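Local structure of hypothetical protein (2IGS) at residues F[10-15]-F[44-49]; F[22-25]-F[30-33]; F[25-30]-F[81-86]. The protein is of unknown function but belongs to the DUF3218 family, grouped with the lysozyme clan, and folds as a mainly helical protein with one small antiparallel sheet. All blocks are in the same frame, centred on the assembly; numbering follows the deposited sequence.

Interaction 1: F[10-15]-F[44-49]; sequences QNPGQS and IPLRLH
Leu46 reaches across to the peptide of Gln10 and the ring of Pro12, and nearly all of the contact depends on one of its methyl groups. The side chain leaves the last full turn of its helix pointing at the other segment, yet CB itself stays back from the proline ring. CG stands no nearer the proline, but brings the chain closer to the carbonyl of Gln10; there it divides. CD1 turns aside and meets nothing across the contact, while CD2 carries the branch forward. With CG anti to the backbone N (chi1 -175°), Leu46 CD2 arrives 3.4 Å from Gln10 O and 3.8 Å from Pro12 CD. The two side chains cross at about a right angle, with the methyl CD2 against the delta carbon of the proline. No hydrogen bond joins the segments; this is a small contact in which one methyl meets a carbonyl oxygen and a proline ring carbon. The chain just beyond Gln10 is held from within: Asn11 O accepts from both Ser15 N and Ser15 OG, each at 2.9 Å. The hydroxyl of Ser15 stands above the carbonyl plane of Asn11, 46° out of it. On the partner side the helix is kinked at Pro45 and Leu46, whose N atoms lack a bond to the preceding turn. The contact therefore joins the start of helix 12-27 to the end of helix 35-48. Asp43 OD1 adds a hydrogen bond from Gly13 N, Tyr65 of helix 63-82 touches both Pro12 and Leu46, and Tyr203 of helix 203-216 packs on Pro12 and Pro45.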
loop_
_atom_site.group_PDB
_atom_site.type_symbol
_atom_site.label_atom_id
_atom_site.label_comp_id
_atom_site.label_asym_id
_atom_site.label_seq_id
_atom_site.Cartn_x
_atom_site.Cartn_y
_atom_site.Cartn_z
ATOM N N GLN F 10 17.479 6.167 44.948
ATOM C CA GLN F 10 18.166 5.761 43.726
ATOM C C GLN F 10 18.007 4.271 43.433
ATOM O O GLN F 10 18.089 3.852 42.289
ATOM C CB GLN F 10 19.667 6.119 43.810
ATOM C CG GLN F 10 19.964 7.641 43.792
ATOM C CD GLN F 10 21.437 7.947 43.841
ATOM O OE1 GLN F 10 22.128 7.641 44.830
ATOM N NE2 GLN F 10 21.947 8.555 42.767
ATOM N N ASN F 11 17.813 3.483 44.486
ATOM C CA ASN F 11 17.675 2.030 44.387
ATOM C C ASN F 11 16.401 1.602 45.118
ATOM O O ASN F 11 16.471 0.776 46.022
ATOM C CB ASN F 11 18.901 1.298 44.997
ATOM C CG ASN F 11 20.228 1.827 44.485
ATOM O OD1 ASN F 11 20.810 1.286 43.522
ATOM N ND2 ASN F 11 20.717 2.889 45.109
ATOM N N PRO F 12 15.226 2.144 44.721
ATOM C CA PRO F 12 14.004 1.821 45.496
ATOM C C PRO F 12 13.728 0.326 45.424
ATOM O O PRO F 12 13.223 -0.235 46.361
ATOM C CB PRO F 12 12.908 2.583 44.752
ATOM C CG PRO F 12 13.480 2.804 43.354
ATOM C CD PRO F 12 14.927 3.001 43.550
ATOM N N GLY F 13 14.082 -0.307 44.307
ATOM C CA GLY F 13 13.775 -1.718 44.115
ATOM C C GLY F 13 14.616 -2.575 45.033
ATOM O O GLY F 13 14.097 -3.405 45.762
ATOM N N GLN F 14 15.920 -2.362 44.986
ATOM C CA GLN F 14 16.834 -3.108 45.836
ATOM C C GLN F 14 16.563 -2.863 47.322
ATOM O O GLN F 14 16.527 -3.809 48.103
ATOM C CB GLN F 14 18.285 -2.801 45.486
ATOM C CG GLN F 14 19.254 -3.710 46.196
ATOM C CD GLN F 14 20.376 -4.157 45.308
ATOM O OE1 GLN F 14 20.687 -3.526 44.275
ATOM N NE2 GLN F 14 21.003 -5.259 45.691
ATOM N N SER F 15 16.391 -1.601 47.700
ATOM C CA SER F 15 16.047 -1.229 49.075
ATOM C C SER F 15 14.801 -1.935 49.573
ATOM O O SER F 15 14.844 -2.611 50.594
ATOM C CB SER F 15 15.860 0.286 49.204
ATOM O OG SER F 15 17.062 0.974 48.903
ATOM N N ILE F 44 10.783 0.239 38.339
ATOM C CA ILE F 44 10.024 0.703 37.159
ATOM C C ILE F 44 9.686 2.214 37.155
ATOM O O ILE F 44 10.081 2.895 36.216
ATOM C CB ILE F 44 8.787 -0.209 36.798
ATOM C CG1 ILE F 44 9.234 -1.590 36.278
ATOM C CG2 ILE F 44 7.917 0.446 35.740
ATOM C CD1 ILE F 44 8.077 -2.537 35.986
ATOM N N PRO F 45 9.037 2.752 38.230
ATOM C CA PRO F 45 8.724 4.194 38.274
ATOM C C PRO F 45 9.936 5.097 38.181
ATOM O O PRO F 45 9.840 6.191 37.628
ATOM C CB PRO F 45 8.076 4.370 39.639
ATOM C CG PRO F 45 7.473 3.061 39.930
ATOM C CD PRO F 45 8.541 2.086 39.452
ATOM N N LEU F 46 11.069 4.665 38.722
ATOM C CA LEU F 46 12.254 5.470 38.608
ATOM C C LEU F 46 12.870 5.350 37.216
ATOM O O LEU F 46 13.392 6.332 36.696
ATOM C CB LEU F 46 13.278 5.139 39.686
ATOM C CG LEU F 46 14.522 6.039 39.708
ATOM C CD1 LEU F 46 14.112 7.453 40.111
ATOM C CD2 LEU F 46 15.554 5.451 40.679
ATOM N N ARG F 47 12.800 4.163 36.621
ATOM C CA ARG F 47 13.327 3.986 35.280
ATOM C C ARG F 47 12.489 4.749 34.247
ATOM O O ARG F 47 13.019 5.225 33.256
ATOM C CB ARG F 47 13.561 2.505 34.952
ATOM C CG ARG F 47 14.992 2.094 35.322
ATOM C CD ARG F 47 15.354 0.640 35.069
ATOM N NE ARG F 47 15.493 -0.127 36.312
ATOM C CZ ARG F 47 16.309 -1.166 36.467
ATOM N NH1 ARG F 47 17.087 -1.565 35.457
ATOM N NH2 ARG F 47 16.358 -1.806 37.634
ATOM N N LEU F 48 11.196 4.917 34.526
ATOM C CA LEU F 48 10.324 5.794 33.720
ATOM C C LEU F 48 10.556 7.297 33.928
ATOM O O LEU F 48 10.429 8.084 32.996
ATOM C CB LEU F 48 8.849 5.447 33.926
ATOM C CG LEU F 48 8.345 4.112 33.346
ATOM C CD1 LEU F 48 6.943 3.862 33.910
ATOM C CD2 LEU F 48 8.342 4.082 31.787
ATOM N N HIS F 49 10.919 7.687 35.141
ATOM C CA HIS F 49 11.112 9.097 35.485
ATOM C C HIS F 49 12.445 9.313 36.210
ATOM O O HIS F 49 12.453 9.573 37.416
ATOM C CB HIS F 49 9.939 9.606 36.338
ATOM C CG HIS F 49 8.644 9.665 35.587
ATOM N ND1 HIS F 49 8.313 10.724 34.777
ATOM C CD2 HIS F 49 7.637 8.767 35.466
ATOM C CE1 HIS F 49 7.143 10.491 34.201
ATOM N NE2 HIS F 49 6.707 9.312 34.611
#

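Interaction 2: F[22-25]-F[30-33]; sequences GFAR and GFVF
Just before Phe31 and Phe33 return to Ala24, Gly30 N donates a hydrogen bond to Asn28 OD1. It closes an Asx turn just after helix 12-27, although the donor stands well above the plane of the amide carbonyl. Beyond this turn the chain is extended and runs back beside the helix it has just left. The contact itself is apolar and converges on one methyl group. Ala24 CB lies 4.0 Å from Phe33 CD2 and 4.1 Å from Phe31 CD2, so each ring offers a single ortho carbon to the same small target. Both phenylalanines hold CG anti to the backbone N, which carries the two rings from alternate positions of the extended chain to the same helix surface. Helix 87-113 completes the cluster, with Leu96 against Ala24 and Phe31, Thr100 against Phe31 and Leu99 against Phe33. Within this bundle of helices, the Asx turn at the end of helix 12-27 thus leads into an irregular link to helix 35-48, which folds back on the helix it leaves and packs two aromatic side chains against its alanine.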
loop_
_atom_site.group_PDB
_atom_site.type_symbol
_atom_site.label_atom_id
_atom_site.label_comp_id
_atom_site.label_asym_id
_atom_site.label_seq_id
_atom_site.Cartn_x
_atom_site.Cartn_y
_atom_site.Cartn_z
ATOM N N GLY F 22 13.318 -9.974 54.051
ATOM C CA GLY F 22 13.228 -10.174 55.487
ATOM C C GLY F 22 11.864 -10.615 55.984
ATOM O O GLY F 22 11.786 -11.508 56.838
ATOM N N PHE F 23 10.797 -9.987 55.474
ATOM C CA PHE F 23 9.433 -10.420 55.784
ATOM C C PHE F 23 9.212 -11.859 55.305
ATOM O O PHE F 23 8.665 -12.662 56.037
ATOM C CB PHE F 23 8.371 -9.500 55.173
ATOM C CG PHE F 23 8.328 -8.107 55.760
ATOM C CD1 PHE F 23 8.548 -7.885 57.114
ATOM C CD2 PHE F 23 8.005 -7.025 54.954
ATOM C CE1 PHE F 23 8.477 -6.603 57.653
ATOM C CE2 PHE F 23 7.924 -5.722 55.482
ATOM C CZ PHE F 23 8.161 -5.522 56.835
ATOM N N ALA F 24 9.659 -12.169 54.089
ATOM C CA ALA F 24 9.422 -13.466 53.454
ATOM C C ALA F 24 10.119 -14.602 54.186
ATOM O O ALA F 24 9.584 -15.707 54.287
ATOM C CB ALA F 24 9.855 -13.446 51.972
ATOM N N ARG F 25 11.318 -14.322 54.686
ATOM C CA ARG F 25 12.050 -15.288 55.493
ATOM C C ARG F 25 11.332 -15.549 56.831
ATOM O O ARG F 25 11.251 -16.695 57.269
ATOM C CB ARG F 25 13.508 -14.863 55.687
ATOM C CG ARG F 25 14.357 -15.962 56.311
ATOM C CD ARG F 25 15.813 -15.583 56.494
ATOM N NE ARG F 25 16.242 -15.976 57.834
ATOM C CZ ARG F 25 16.504 -17.225 58.217
ATOM N NH1 ARG F 25 16.410 -18.234 57.358
ATOM N NH2 ARG F 25 16.860 -17.464 59.467
ATOM N N GLY F 30 11.830 -21.414 53.644
ATOM C CA GLY F 30 11.885 -22.265 52.448
ATOM C C GLY F 30 11.296 -21.677 51.178
ATOM O O GLY F 30 11.362 -22.309 50.119
ATOM N N PHE F 31 10.707 -20.482 51.286
ATOM C CA PHE F 31 10.150 -19.750 50.146
ATOM C C PHE F 31 11.305 -19.171 49.345
ATOM O O PHE F 31 12.166 -18.472 49.891
ATOM C CB PHE F 31 9.225 -18.631 50.650
ATOM C CG PHE F 31 8.725 -17.690 49.578
ATOM C CD1 PHE F 31 7.567 -17.981 48.852
ATOM C CD2 PHE F 31 9.390 -16.485 49.317
ATOM C CE1 PHE F 31 7.084 -17.089 47.871
ATOM C CE2 PHE F 31 8.922 -15.600 48.345
ATOM C CZ PHE F 31 7.762 -15.902 47.620
ATOM N N VAL F 32 11.325 -19.483 48.053
ATOM C CA VAL F 32 12.333 -18.960 47.136
ATOM C C VAL F 32 11.945 -17.525 46.745
ATOM O O VAL F 32 10.998 -17.308 45.970
ATOM C CB VAL F 32 12.495 -19.869 45.881
ATOM C CG1 VAL F 32 13.687 -19.426 45.037
ATOM C CG2 VAL F 32 12.645 -21.343 46.271
ATOM N N PHE F 33 12.660 -16.556 47.317
ATOM C CA PHE F 33 12.418 -15.128 47.093
ATOM C C PHE F 33 12.844 -14.718 45.669
ATOM O O PHE F 33 14.016 -14.880 45.301
ATOM C CB PHE F 33 13.169 -14.304 48.154
ATOM C CG PHE F 33 12.876 -12.831 48.102
ATOM C CD1 PHE F 33 13.765 -11.947 47.493
ATOM C CD2 PHE F 33 11.710 -12.320 48.649
ATOM C CE1 PHE F 33 13.484 -10.569 47.430
ATOM C CE2 PHE F 33 11.420 -10.950 48.576
ATOM C CZ PHE F 33 12.309 -10.079 47.968
#

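Interaction 3: F[25-30]-F[81-86]; sequences RQCNPG and FRMVNE
A disulfide-braced junction of helix ends brings Gln26 and Cys27, at the close of helix 12-27, against Met83, which lies near the end of helix 63-82 and is present as selenomethionine. Cys27 is bonded covalently to Cys91 of helix 87-113, and Met83 touches Cys91 as well as Val90, so the selenomethionine packs beside the disulfide. Met83 points toward the other segment, and its chain is bent at both chi2 and chi3, with chi2 near -79°. The bends turn CB, CG and the selenium to Gln26, which crosses this side chain at a slant. Its amide nitrogen, Gln26 NE2, sits 4.0 Å from Met83 CG, Gln26 OE1 is 4.1 Å from Met83 CB, and Gln26 CB is 4.1 Å from Met83 SE. These are packing distances, and no hydrogen bond links the segments. Cys27 SG meets Met83 SE at 4.2 Å; Gln26 is the more exposed of the two partners. Nearby, Gln26 O receives a hydrogen bond from Lys87 NZ, a further tie from helix 12-27 to the start of helix 87-113. The chain around Met83 is also held together internally: Glu86 N donates to Arg82 O at 2.7 Å. The side chain of Arg82 has two acidic partners. Its NH2 forms a salt bridge with Glu94 of helix 87-113, while Arg82 NH1 makes a salt bridge of 2.9 Å to Glu86 OE2, weak as a hydrogen bond, with Glu86 CD in plane at the guanidinium edge.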
loop_
_atom_site.group_PDB
_atom_site.type_symbol
_atom_site.label_atom_id
_atom_site.label_comp_id
_atom_site.label_asym_id
_atom_site.label_seq_id
_atom_site.Cartn_x
_atom_site.Cartn_y
_atom_site.Cartn_z
ATOM N N ARG F 25 11.318 -14.322 54.686
ATOM C CA ARG F 25 12.050 -15.288 55.493
ATOM C C ARG F 25 11.332 -15.549 56.831
ATOM O O ARG F 25 11.251 -16.695 57.269
ATOM C CB ARG F 25 13.508 -14.863 55.687
ATOM C CG ARG F 25 14.357 -15.962 56.311
ATOM C CD ARG F 25 15.813 -15.583 56.494
ATOM N NE ARG F 25 16.242 -15.976 57.834
ATOM C CZ ARG F 25 16.504 -17.225 58.217
ATOM N NH1 ARG F 25 16.410 -18.234 57.358
ATOM N NH2 ARG F 25 16.860 -17.464 59.467
ATOM N N GLN F 26 10.811 -14.489 57.456
ATOM C CA GLN F 26 9.894 -14.616 58.591
ATOM C C GLN F 26 8.732 -15.542 58.263
ATOM O O GLN F 26 8.324 -16.355 59.079
ATOM C CB GLN F 26 9.294 -13.265 58.972
ATOM C CG GLN F 26 10.183 -12.351 59.745
ATOM C CD GLN F 26 9.398 -11.494 60.724
ATOM O OE1 GLN F 26 8.745 -12.017 61.643
ATOM N NE2 GLN F 26 9.456 -10.178 60.541
ATOM N N CYS F 27 8.185 -15.388 57.064
ATOM C CA CYS F 27 7.042 -16.175 56.643
ATOM C C CYS F 27 7.400 -17.642 56.475
ATOM O O CYS F 27 6.846 -18.502 57.159
ATOM C CB CYS F 27 6.475 -15.607 55.351
ATOM S SG CYS F 27 5.596 -14.061 55.629
ATOM N N ASN F 28 8.336 -17.910 55.570
ATOM C CA ASN F 28 8.798 -19.264 55.302
ATOM C C ASN F 28 10.242 -19.225 54.813
ATOM O O ASN F 28 10.498 -18.817 53.673
ATOM C CB ASN F 28 7.893 -19.961 54.270
ATOM C CG ASN F 28 8.286 -21.416 54.020
ATOM O OD1 ASN F 28 9.109 -21.980 54.737
ATOM N ND2 ASN F 28 7.697 -22.025 52.999
ATOM N N PRO F 29 11.193 -19.639 55.670
ATOM C CA PRO F 29 12.587 -19.695 55.218
ATOM C C PRO F 29 12.756 -20.493 53.915
ATOM O O PRO F 29 13.696 -20.243 53.162
ATOM C CB PRO F 29 13.304 -20.385 56.379
ATOM C CG PRO F 29 12.461 -20.069 57.581
ATOM C CD PRO F 29 11.047 -20.055 57.078
ATOM N N GLY F 30 11.830 -21.414 53.644
ATOM C CA GLY F 30 11.885 -22.265 52.448
ATOM C C GLY F 30 11.296 -21.677 51.178
ATOM O O GLY F 30 11.362 -22.309 50.119
ATOM N N PHE F 81 4.778 -4.973 62.753
ATOM C CA PHE F 81 3.877 -5.110 63.901
ATOM C C PHE F 81 2.828 -6.208 63.711
ATOM O O PHE F 81 2.537 -6.952 64.647
ATOM C CB PHE F 81 3.195 -3.772 64.245
ATOM C CG PHE F 81 4.070 -2.819 65.020
ATOM C CD1 PHE F 81 4.126 -2.876 66.410
ATOM C CD2 PHE F 81 4.837 -1.867 64.368
ATOM C CE1 PHE F 81 4.937 -1.999 67.130
ATOM C CE2 PHE F 81 5.656 -0.987 65.087
ATOM C CZ PHE F 81 5.704 -1.055 66.462
ATOM N N ARG F 82 2.267 -6.313 62.510
ATOM C CA ARG F 82 1.188 -7.274 62.248
ATOM C C ARG F 82 1.693 -8.721 62.065
ATOM O O ARG F 82 0.912 -9.669 62.159
ATOM C CB ARG F 82 0.325 -6.827 61.055
ATOM C CG ARG F 82 -0.456 -5.521 61.284
ATOM C CD ARG F 82 -1.705 -5.424 60.384
ATOM N NE ARG F 82 -1.341 -5.518 58.988
ATOM C CZ ARG F 82 -1.726 -6.457 58.120
ATOM N NH1 ARG F 82 -2.565 -7.423 58.450
ATOM N NH2 ARG F 82 -1.264 -6.392 56.878
HETATM N N MSE F 83 2.992 -8.862 61.791
HETATM C CA MSE F 83 3.685 -10.152 61.735
HETATM C C MSE F 83 3.567 -10.950 63.033
HETATM O O MSE F 83 3.577 -12.185 62.990
HETATM C CB MSE F 83 5.174 -9.961 61.386
HETATM C CG MSE F 83 5.485 -9.842 59.892
HETATM SE SE MSE F 83 5.514 -11.588 59.020
HETATM C CE MSE F 83 3.678 -12.086 59.226
ATOM N N VAL F 84 3.463 -10.246 64.170
ATOM C CA VAL F 84 3.360 -10.887 65.503
ATOM C C VAL F 84 2.055 -11.682 65.685
ATOM O O VAL F 84 2.074 -12.826 66.156
ATOM C CB VAL F 84 3.494 -9.865 66.687
ATOM C CG1 VAL F 84 3.483 -10.591 68.047
ATOM C CG2 VAL F 84 4.751 -9.018 66.569
ATOM N N ASN F 85 0.947 -11.065 65.270
ATOM C CA ASN F 85 -0.405 -11.543 65.564
ATOM C C ASN F 85 -1.244 -11.940 64.343
ATOM O O ASN F 85 -2.279 -12.598 64.487
ATOM C CB ASN F 85 -1.158 -10.493 66.394
ATOM C CG ASN F 85 -1.102 -9.087 65.784
ATOM O OD1 ASN F 85 -0.050 -8.613 65.340
ATOM N ND2 ASN F 85 -2.239 -8.410 65.791
ATOM N N GLU F 86 -0.797 -11.534 63.153
ATOM C CA GLU F 86 -1.500 -11.822 61.897
ATOM C C GLU F 86 -0.602 -12.491 60.854
ATOM O O GLU F 86 -0.733 -12.229 59.646
ATOM C CB GLU F 86 -2.084 -10.534 61.312
ATOM C CG GLU F 86 -3.156 -9.849 62.139
ATOM C CD GLU F 86 -3.698 -8.610 61.439
ATOM O OE1 GLU F 86 -3.469 -7.484 61.938
ATOM O OE2 GLU F 86 -4.335 -8.751 60.370
#

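All three contacts draw on helix 12-27, but on different parts of it. Interaction 1 lies at its beginning, while interactions 2 and 3 gather at its far end, with centres only about 9 Å apart and with Arg25 and Gly30 common to their segments. The centre of interaction 1 is about 22 Å from that of interaction 2 and about 26 Å from that of interaction 3. Along the chain, interaction 2 is local and falls between the two segments of interaction 1, whereas the longer spans of interactions 1 and 3 interleave. Helix 12-27 thus meets helix 35-48 near its start, and near its end its own following loop and the region between helices 63-82 and 87-113, where the disulfide lies.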